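Local coordinates for protein putative angiotensinogen (Lampetra fluviatilis, PDB 5INW) that binds heparin, which promotes its inhibition of thrombin through a template mechanism, and is a member of the serpin family of serine protease inhibitors, at residues 288-291 against 292-295; 359-362 against 363-367. The protein carries 1 engineered substitution. All coordinates share one frame; numbering follows the deposited sequence.

Contact 1. Residues 288-291 against 292-295; sequences TQDR and KLRS
The hairpin between T288 and S295 closes on a G1 beta bulge: both R294 and S295 lie opposite D290, and R294 takes a left-handed backbone conformation. D290 and S295 form an antiparallel hydrogen-bonded pair with CA atoms 5.4 Å apart. D290 N gives a 2.8 Å bond to S295 O, and S295 N returns a longer one of 3.3 Å to D290 O. Between them R291, K292 and L293 wind in a right-handed helical sense before R294 reverses the curl. A weak bond of 3.4 Å from R294 N to R291 O spans this turn.

The D290 carboxylate, on the face it shares with S295, takes one N-H of the loop. With CG anti to the backbone N (chi1 -168°), the group swings over the turn, and OD2 accepts from L293 N at 2.9 Å. That N-H arrives from above the carboxylate plane, 64° out of it. The L293 side chain runs obliquely across the acid, its CB 3.7 Å from D290 CG. The other oxygen, OD1, is held by W334 NE1, so two N-H groups on different parts of the chain fix the rotation of this buried carboxylate. S295 places its CB on the same face as that of D290, whereas Q289 sends its amide to H314 and T296.

The hairpin joins strand 287-290 to strand 295-301, the edge and middle strands of a three-stranded antiparallel sheet. Helix 328-337 packs against D290 and L293, and helix 319-325 touches L293 and S295.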
loop_
_atom_site.group_PDB
_atom_site.type_symbol
_atom_site.label_atom_id
_atom_site.label_comp_id
_atom_site.label_asym_id
_atom_site.label_seq_id
_atom_site.Cartn_x
_atom_site.Cartn_y
_atom_site.Cartn_z
ATOM N N THR A 288 1.268 8.374 -23.129
ATOM C CA THR A 288 0.811 7.669 -24.325
ATOM C C THR A 288 -0.664 7.449 -24.225
ATOM O O THR A 288 -1.189 7.254 -23.118
ATOM C CB THR A 288 1.387 6.242 -24.466
ATOM O OG1 THR A 288 2.684 6.182 -23.882
ATOM C CG2 THR A 288 1.447 5.822 -25.963
ATOM N N GLN A 289 -1.322 7.393 -25.380
ATOM C CA GLN A 289 -2.691 6.904 -25.420
ATOM C C GLN A 289 -2.688 5.364 -25.408
ATOM O O GLN A 289 -2.025 4.752 -26.245
ATOM C CB GLN A 289 -3.425 7.445 -26.643
ATOM C CG GLN A 289 -3.741 8.932 -26.564
ATOM C CD GLN A 289 -4.741 9.270 -25.465
ATOM O OE1 GLN A 289 -5.709 8.534 -25.239
ATOM N NE2 GLN A 289 -4.502 10.376 -24.759
ATOM N N ASP A 290 -3.370 4.741 -24.435
ATOM C CA ASP A 290 -3.650 3.326 -24.538
ATOM C C ASP A 290 -4.900 3.176 -25.411
ATOM O O ASP A 290 -6.015 3.462 -24.949
ATOM C CB ASP A 290 -3.840 2.671 -23.172
ATOM C CG ASP A 290 -3.849 1.120 -23.253
ATOM O OD1 ASP A 290 -3.345 0.446 -22.339
ATOM O OD2 ASP A 290 -4.357 0.558 -24.256
ATOM N N ARG A 291 -4.702 2.738 -26.664
ATOM C CA ARG A 291 -5.805 2.543 -27.603
ATOM C C ARG A 291 -6.656 1.356 -27.157
ATOM O O ARG A 291 -7.887 1.437 -27.149
ATOM C CB ARG A 291 -5.314 2.376 -29.054
ATOM C CG ARG A 291 -6.419 2.357 -30.126
ATOM C CD ARG A 291 -5.943 2.326 -31.572
ATOM N NE ARG A 291 -4.792 1.463 -31.860
ATOM C CZ ARG A 291 -4.800 0.128 -31.911
ATOM N NH1 ARG A 291 -5.905 -0.575 -31.646
ATOM N NH2 ARG A 291 -3.674 -0.515 -32.208
ATOM N N LYS A 292 -6.007 0.271 -26.745
ATOM C CA LYS A 292 -6.731 -0.920 -26.293
ATOM C C LYS A 292 -7.670 -0.632 -25.099
ATOM O O LYS A 292 -8.766 -1.184 -25.063
ATOM C CB LYS A 292 -5.744 -2.063 -25.996
ATOM C CG LYS A 292 -6.350 -3.419 -25.618
ATOM C CD LYS A 292 -7.011 -4.143 -26.785
ATOM C CE LYS A 292 -7.683 -5.431 -26.313
ATOM N NZ LYS A 292 -8.486 -6.106 -27.388
ATOM N N LEU A 293 -7.267 0.257 -24.171
ATOM C CA LEU A 293 -8.051 0.587 -22.932
ATOM C C LEU A 293 -8.741 1.968 -22.924
ATOM O O LEU A 293 -9.310 2.358 -21.896
ATOM C CB LEU A 293 -7.161 0.449 -21.691
ATOM C CG LEU A 293 -6.637 -0.966 -21.395
ATOM C CD1 LEU A 293 -5.591 -0.927 -20.294
ATOM C CD2 LEU A 293 -7.755 -1.939 -21.018
ATOM N N ARG A 294 -8.691 2.679 -24.064
ATOM C CA ARG A 294 -9.413 3.943 -24.277
ATOM C C ARG A 294 -9.165 4.967 -23.170
ATOM O O ARG A 294 -10.097 5.603 -22.650
ATOM C CB ARG A 294 -10.911 3.676 -24.433
ATOM C CG ARG A 294 -11.282 2.896 -25.690
ATOM C CD ARG A 294 -12.776 2.952 -25.922
ATOM N NE ARG A 294 -13.244 1.654 -26.406
ATOM C CZ ARG A 294 -13.452 0.583 -25.625
ATOM N NH1 ARG A 294 -13.241 0.619 -24.305
ATOM N NH2 ARG A 294 -13.881 -0.549 -26.167
ATOM N N SER A 295 -7.883 5.111 -22.838
ATOM C CA SER A 295 -7.442 5.869 -21.679
ATOM C C SER A 295 -6.033 6.397 -21.858
ATOM O O SER A 295 -5.207 5.816 -22.576
ATOM C CB SER A 295 -7.513 4.984 -20.435
ATOM O OG SER A 295 -6.554 3.960 -20.499
#

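Contact 2. Residues 359-362 against 363-367; sequences DLKA and YLSAM
K361 O takes two hydrogen bonds from S365, one from the hydroxyl OG at 2.6 Å and one from the backbone N at 2.9 Å, and the donors reach it from opposite faces of the carbonyl plane. The hydroxyl can turn back to the preceding turn of helix because S365 OG sits beside its own backbone N (chi1 -67°). On either side of this pair the ordinary helical ladder runs on: L364 N bonds L360 O at 2.9 Å, almost straight (175° at the hydrogen), and A366 N bonds A362 O at 3.1 Å. At the start, the D359 side chain caps the turn weakly, K361 N lying 3.3 Å from OD1.

Apolar contacts gather around L360. Its CB lies 3.7 Å from L364 CD1, one helical turn on, and its CD2 meets the Y363 ring at the edge, in plane, 3.9 Å from CD2 of the tyrosine. The L360 and Y363 side chains cross at about a right angle. Beyond the two segments, L360 and L364 rest on I393 of strand 389-401, while Y363 lies against L92 and Q95 of helix 77-96.

The whole is a weakly capped strand-to-helix junction, in which strand 345-359 passes into helix 361-369, a position matching that of the serpin helix hI.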
loop_
_atom_site.group_PDB
_atom_site.type_symbol
_atom_site.label_atom_id
_atom_site.label_comp_id
_atom_site.label_asym_id
_atom_site.label_seq_id
_atom_site.Cartn_x
_atom_site.Cartn_y
_atom_site.Cartn_z
ATOM N N ASP A 359 -11.248 -3.147 6.171
ATOM C CA ASP A 359 -11.174 -4.379 6.947
ATOM C C ASP A 359 -10.949 -5.428 5.838
ATOM O O ASP A 359 -11.723 -5.514 4.906
ATOM C CB ASP A 359 -12.469 -4.562 7.725
ATOM C CG ASP A 359 -12.541 -5.887 8.449
ATOM O OD1 ASP A 359 -12.513 -6.947 7.794
ATOM O OD2 ASP A 359 -12.668 -5.870 9.689
ATOM N N LEU A 360 -9.855 -6.160 5.896
ATOM C CA LEU A 360 -9.431 -6.927 4.738
ATOM C C LEU A 360 -9.829 -8.400 4.813
ATOM O O LEU A 360 -9.485 -9.179 3.915
ATOM C CB LEU A 360 -7.913 -6.844 4.605
ATOM C CG LEU A 360 -7.295 -5.477 4.389
ATOM C CD1 LEU A 360 -5.773 -5.589 4.335
ATOM C CD2 LEU A 360 -7.830 -4.892 3.112
ATOM N N LYS A 361 -10.545 -8.781 5.875
ATOM C CA LYS A 361 -10.797 -10.185 6.178
ATOM C C LYS A 361 -11.444 -10.921 4.996
ATOM O O LYS A 361 -10.982 -11.961 4.566
ATOM C CB LYS A 361 -11.612 -10.292 7.461
ATOM C CG LYS A 361 -12.141 -11.681 7.743
ATOM C CD LYS A 361 -12.587 -11.883 9.187
ATOM C CE LYS A 361 -13.567 -13.057 9.276
ATOM N NZ LYS A 361 -13.752 -13.588 10.668
ATOM N N ALA A 362 -12.480 -10.334 4.444
ATOM C CA ALA A 362 -13.180 -10.920 3.331
ATOM C C ALA A 362 -12.377 -10.873 2.050
ATOM O O ALA A 362 -12.556 -11.744 1.212
ATOM C CB ALA A 362 -14.515 -10.206 3.120
ATOM N N TYR A 363 -11.573 -9.837 1.839
ATOM C CA TYR A 363 -10.847 -9.776 0.575
ATOM C C TYR A 363 -9.755 -10.859 0.561
ATOM O O TYR A 363 -9.594 -11.601 -0.423
ATOM C CB TYR A 363 -10.235 -8.389 0.314
ATOM C CG TYR A 363 -11.209 -7.203 0.311
ATOM C CD1 TYR A 363 -12.346 -7.209 -0.477
ATOM C CD2 TYR A 363 -10.949 -6.053 1.073
ATOM C CE1 TYR A 363 -13.204 -6.123 -0.478
ATOM C CE2 TYR A 363 -11.806 -4.975 1.080
ATOM C CZ TYR A 363 -12.920 -5.024 0.314
ATOM O OH TYR A 363 -13.791 -3.976 0.304
ATOM N N LEU A 364 -9.027 -10.965 1.665
ATOM C CA LEU A 364 -7.938 -11.921 1.764
ATOM C C LEU A 364 -8.527 -13.336 1.799
ATOM O O LEU A 364 -7.937 -14.271 1.238
ATOM C CB LEU A 364 -7.094 -11.657 2.995
ATOM C CG LEU A 364 -6.437 -10.271 3.047
ATOM C CD1 LEU A 364 -5.937 -9.926 4.450
ATOM C CD2 LEU A 364 -5.307 -10.191 2.027
ATOM N N SER A 365 -9.682 -13.495 2.449
ATOM C CA SER A 365 -10.398 -14.748 2.376
ATOM C C SER A 365 -10.675 -15.173 0.930
ATOM O O SER A 365 -10.370 -16.299 0.550
ATOM C CB SER A 365 -11.695 -14.673 3.177
ATOM O OG SER A 365 -11.412 -14.555 4.564
ATOM N N ALA A 366 -11.221 -14.286 0.111
ATOM C CA ALA A 366 -11.431 -14.628 -1.307
ATOM C C ALA A 366 -10.123 -14.982 -2.028
ATOM O O ALA A 366 -10.090 -15.885 -2.880
ATOM C CB ALA A 366 -12.139 -13.518 -2.036
ATOM N N MET A 367 -9.039 -14.294 -1.685
ATOM C CA MET A 367 -7.750 -14.558 -2.326
ATOM C C MET A 367 -7.092 -15.857 -1.879
ATOM O O MET A 367 -6.038 -16.216 -2.388
ATOM C CB MET A 367 -6.808 -13.389 -2.097
ATOM C CG MET A 367 -7.293 -12.104 -2.751
ATOM S SD MET A 367 -6.499 -10.694 -1.999
ATOM C CE MET A 367 -4.777 -11.032 -2.400
#

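Overall arrangement
Contact 1 comes first along the chain and contact 2 follows, both within the serpin domain. Their centres lie 31 Å apart and their nearest atoms about 21 Å, so they do not touch. Contact 1 belongs to the three-stranded antiparallel sheet 287-290, 295-301 and 306-313, about 27 Å from the centre of the chain. Contact 2, about 15 Å from that centre, opens the helix that follows strand 345-359 of the large mixed sheet. There strand 405-417 lies between 238-251 and 389-401, consistent with insertion of the cleaved reactive loop. Contact 1 thus turns the chain within the small sheet, whereas contact 2 takes it from the large sheet into a helix, at two separate places in one serpin body.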